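Local atomic coordinates of succinylglutamate desuccinylase (Chromobacterium violaceum, PDB entry 1YW4), a protein that probably hydrolyses N-succinylglutamate to succinate and glutamate, the last step of arginine degradation by the AST pathway, with one zinc ion bound per subunit. Residues S155-F160 against I185-L190. Sequence-based numbering, arbitrary orientation.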
ATOM      1  N   SER A 155       9.919  16.169 -13.754  1.00 18.33           N
ATOM      2  CA  SER A 155       9.030  15.196 -13.147  1.00 21.32           C
ATOM      3  C   SER A 155       7.629  15.179 -13.757  1.00 21.46           C
ATOM      4  O   SER A 155       7.148  16.198 -14.242  1.00 21.55           O
ATOM      5  CB  SER A 155       8.939  15.481 -11.646  1.00 20.96           C
ATOM      6  OG  SER A 155       7.907  14.737 -11.037  1.00 21.60           O
ATOM      7  N   VAL A 156       6.978  14.019 -13.737  1.00 24.13           N
ATOM      8  CA  VAL A 156       5.621  13.905 -14.267  1.00 25.14           C
ATOM      9  C   VAL A 156       4.722  14.813 -13.437  1.00 24.94           C
ATOM     10  O   VAL A 156       3.758  15.391 -13.944  1.00 24.10           O
ATOM     11  CB  VAL A 156       5.088  12.466 -14.169  1.00 26.27           C
ATOM     12  CG1 VAL A 156       3.586  12.445 -14.484  1.00 27.92           C
ATOM     13  CG2 VAL A 156       5.848  11.571 -15.135  1.00 26.30           C
ATOM     14  N   PHE A 157       5.045  14.924 -12.152  1.00 23.55           N
ATOM     15  CA  PHE A 157       4.298  15.780 -11.245  1.00 24.41           C
ATOM     16  C   PHE A 157       5.190  16.980 -10.966  1.00 25.32           C
ATOM     17  O   PHE A 157       5.971  16.975 -10.016  1.00 26.36           O
ATOM     18  CB  PHE A 157       3.975  15.033  -9.942  1.00 24.10           C
ATOM     19  CG  PHE A 157       3.113  13.817 -10.143  1.00 23.53           C
ATOM     20  CD1 PHE A 157       1.785  13.949 -10.538  1.00 23.76           C
ATOM     21  CD2 PHE A 157       3.630  12.544  -9.950  1.00 23.24           C
ATOM     22  CE1 PHE A 157       0.983  12.824 -10.738  1.00 23.36           C
ATOM     23  CE2 PHE A 157       2.837  11.408 -10.146  1.00 24.15           C
ATOM     24  CZ  PHE A 157       1.512  11.553 -10.541  1.00 25.11           C
ATOM     25  N   GLU A 158       5.085  17.982 -11.834  1.00 26.09           N
ATOM     26  CA  GLU A 158       5.856  19.220 -11.759  1.00 27.01           C
ATOM     27  C   GLU A 158       6.257  19.583 -10.335  1.00 25.49           C
ATOM     28  O   GLU A 158       7.436  19.601  -9.992  1.00 24.51           O
ATOM     29  CB  GLU A 158       5.033  20.367 -12.357  1.00 30.74           C
ATOM     30  CG  GLU A 158       5.644  21.028 -13.580  1.00 38.64           C
ATOM     31  CD  GLU A 158       6.745  22.007 -13.230  1.00 42.40           C
ATOM     32  OE1 GLU A 158       6.443  23.009 -12.545  1.00 44.17           O
ATOM     33  OE2 GLU A 158       7.905  21.777 -13.642  1.00 44.83           O
ATOM     34  N   LYS A 159       5.261  19.866  -9.509  1.00 23.52           N
ATOM     35  CA  LYS A 159       5.508  20.235  -8.132  1.00 23.60           C
ATOM     36  C   LYS A 159       5.022  19.128  -7.206  1.00 22.35           C
ATOM     37  O   LYS A 159       3.872  18.698  -7.298  1.00 19.25           O
ATOM     38  CB  LYS A 159       4.792  21.551  -7.834  1.00 24.77           C
ATOM     39  CG  LYS A 159       5.258  22.692  -8.736  1.00 27.72           C
ATOM     40  CD  LYS A 159       4.351  23.899  -8.634  1.00 32.27           C
ATOM     41  CE  LYS A 159       2.957  23.579  -9.143  1.00 36.30           C
ATOM     42  NZ  LYS A 159       2.014  24.722  -8.961  1.00 38.62           N
ATOM     43  N   PHE A 160       5.903  18.645  -6.334  1.00 17.86           N
ATOM     44  CA  PHE A 160       5.506  17.598  -5.408  1.00 16.92           C
ATOM     45  C   PHE A 160       6.169  17.746  -4.047  1.00 17.01           C
ATOM     46  O   PHE A 160       7.132  18.497  -3.886  1.00 15.48           O
ATOM     47  CB  PHE A 160       5.765  16.209  -6.018  1.00 15.29           C
ATOM     48  CG  PHE A 160       7.222  15.844  -6.163  1.00 16.13           C
ATOM     49  CD1 PHE A 160       7.894  15.189  -5.139  1.00 15.91           C
ATOM     50  CD2 PHE A 160       7.924  16.154  -7.332  1.00 16.31           C
ATOM     51  CE1 PHE A 160       9.243  14.848  -5.271  1.00 15.56           C
ATOM     52  CE2 PHE A 160       9.269  15.821  -7.473  1.00 12.70           C
ATOM     53  CZ  PHE A 160       9.929  15.168  -6.442  1.00 16.79           C
ATOM     54  N   ILE A 185       1.081  21.677  -5.304  1.00 27.40           N
ATOM     55  CA  ILE A 185       1.622  20.329  -5.173  1.00 24.06           C
ATOM     56  C   ILE A 185       0.679  19.378  -5.901  1.00 24.90           C
ATOM     57  O   ILE A 185      -0.531  19.411  -5.683  1.00 24.65           O
ATOM     58  CB  ILE A 185       1.726  19.907  -3.693  1.00 22.32           C
ATOM     59  CG1 ILE A 185       2.535  20.948  -2.910  1.00 20.98           C
ATOM     60  CG2 ILE A 185       2.386  18.545  -3.589  1.00 19.46           C
ATOM     61  CD1 ILE A 185       3.937  21.178  -3.464  1.00 15.38           C
ATOM     62  N   GLU A 186       1.239  18.530  -6.760  1.00 23.03           N
ATOM     63  CA  GLU A 186       0.444  17.597  -7.545  1.00 24.41           C
ATOM     64  C   GLU A 186       0.602  16.151  -7.091  1.00 23.85           C
ATOM     65  O   GLU A 186      -0.073  15.260  -7.606  1.00 22.49           O
ATOM     66  CB  GLU A 186       0.831  17.712  -9.024  1.00 28.21           C
ATOM     67  CG  GLU A 186       0.871  19.145  -9.542  1.00 32.18           C
ATOM     68  CD  GLU A 186       1.372  19.241 -10.971  1.00 35.34           C
ATOM     69  OE1 GLU A 186       1.647  20.370 -11.431  1.00 38.88           O
ATOM     70  OE2 GLU A 186       1.491  18.192 -11.639  1.00 36.61           O
ATOM     71  N   ALA A 187       1.490  15.920  -6.128  1.00 22.70           N
ATOM     72  CA  ALA A 187       1.734  14.578  -5.616  1.00 22.43           C
ATOM     73  C   ALA A 187       2.556  14.618  -4.336  1.00 21.67           C
ATOM     74  O   ALA A 187       3.326  15.555  -4.112  1.00 19.81           O
ATOM     75  CB  ALA A 187       2.454  13.741  -6.669  1.00 22.70           C
ATOM     76  N   VAL A 188       2.390  13.599  -3.499  1.00 21.05           N
ATOM     77  CA  VAL A 188       3.125  13.522  -2.242  1.00 19.19           C
ATOM     78  C   VAL A 188       3.757  12.146  -2.045  1.00 20.11           C
ATOM     79  O   VAL A 188       3.101  11.118  -2.210  1.00 17.99           O
ATOM     80  CB  VAL A 188       2.209  13.810  -1.029  1.00 18.16           C
ATOM     81  CG1 VAL A 188       3.040  13.837   0.251  1.00 20.76           C
ATOM     82  CG2 VAL A 188       1.487  15.125  -1.219  1.00 17.98           C
ATOM     83  N   LEU A 189       5.045  12.135  -1.725  1.00 19.77           N
ATOM     84  CA  LEU A 189       5.754  10.889  -1.465  1.00 20.86           C
ATOM     85  C   LEU A 189       5.827  10.765   0.059  1.00 21.52           C
ATOM     86  O   LEU A 189       6.291  11.680   0.737  1.00 18.29           O
ATOM     87  CB  LEU A 189       7.172  10.934  -2.048  1.00 20.26           C
ATOM     88  CG  LEU A 189       8.089   9.766  -1.672  1.00 20.44           C
ATOM     89  CD1 LEU A 189       7.601   8.488  -2.348  1.00 22.07           C
ATOM     90  CD2 LEU A 189       9.520  10.070  -2.110  1.00 22.01           C
ATOM     91  N   LEU A 190       5.348   9.645   0.589  1.00 23.58           N
ATOM     92  CA  LEU A 190       5.365   9.404   2.030  1.00 25.95           C
ATOM     93  C   LEU A 190       6.551   8.498   2.351  1.00 28.37           C
ATOM     94  O   LEU A 190       6.608   7.353   1.893  1.00 27.15           O
ATOM     95  CB  LEU A 190       4.068   8.715   2.460  1.00 27.74           C
ATOM     96  CG  LEU A 190       2.755   9.192   1.814  1.00 28.12           C
ATOM     97  CD1 LEU A 190       1.639   8.202   2.157  1.00 28.82           C
ATOM     98  CD2 LEU A 190       2.402  10.592   2.288  1.00 28.95           C
TER
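Lys-159 and Glu-186 meet where the loop entering strand 160-163 runs beside the residues leading into strand 187-190, its parallel neighbour in the zinc-exopeptidase-like catalytic domain. One nearly straight backbone hydrogen bond links them, Glu-186 N to Lys-159 O at 2.7 Å with 170° at the hydrogen. The same carbonyl oxygen receives a weaker CA-H...O contact from Ile-185 CA at 3.5 Å. Ala-187 and Ala-161 carry on the backbone bonding, although Ala-187 N, 3.8 Å from Lys-159 O, is buried without a partner.

The apolar contacts depend on a small residue facing a flat one. Ala-187 CB sits over one face of the Phe-157 ring, 3.8 Å from its centroid and displaced toward the CG side, a CH-pi contact. The short methyl lets the backbone of Ala-187 approach this ring closely. Phe-157 CG lies beside its own backbone N (chi1 -62°), which turns the ring over Ala-187, while Phe-282 meets the rings of both Phe-157 and Phe-160 edge-to-face. Ile-185 directs its CB away from the loop, yet its two branches fill a buried apolar place: CG2 reaches back to Phe-160 CA at 3.7 Å, and the side chain also packs on Leu-180 of helix 174-181.

Among the charged residues, Glu-186 stretches out beyond CG along the loop and brings OE1 within 3.5 Å of Glu-158 CB. Lys-159 NZ stays 5.0 Å from Glu-186 OE1, too far for a salt bridge, so any attraction is probably long-range. The like-charged Glu-158 has its OE1 salt-bridged to Arg-228, which probably offsets repulsion from Glu-186.

Phe-160 links this junction to the catalytic centre, its side chain lying near Glu-214, the predicted active-site residue. With CG between the backbone N and carbonyl carbon (chi1 69°), the ring swings away from strand 187-190, and Phe-160 CB lies 3.2 Å from Ala-187 O.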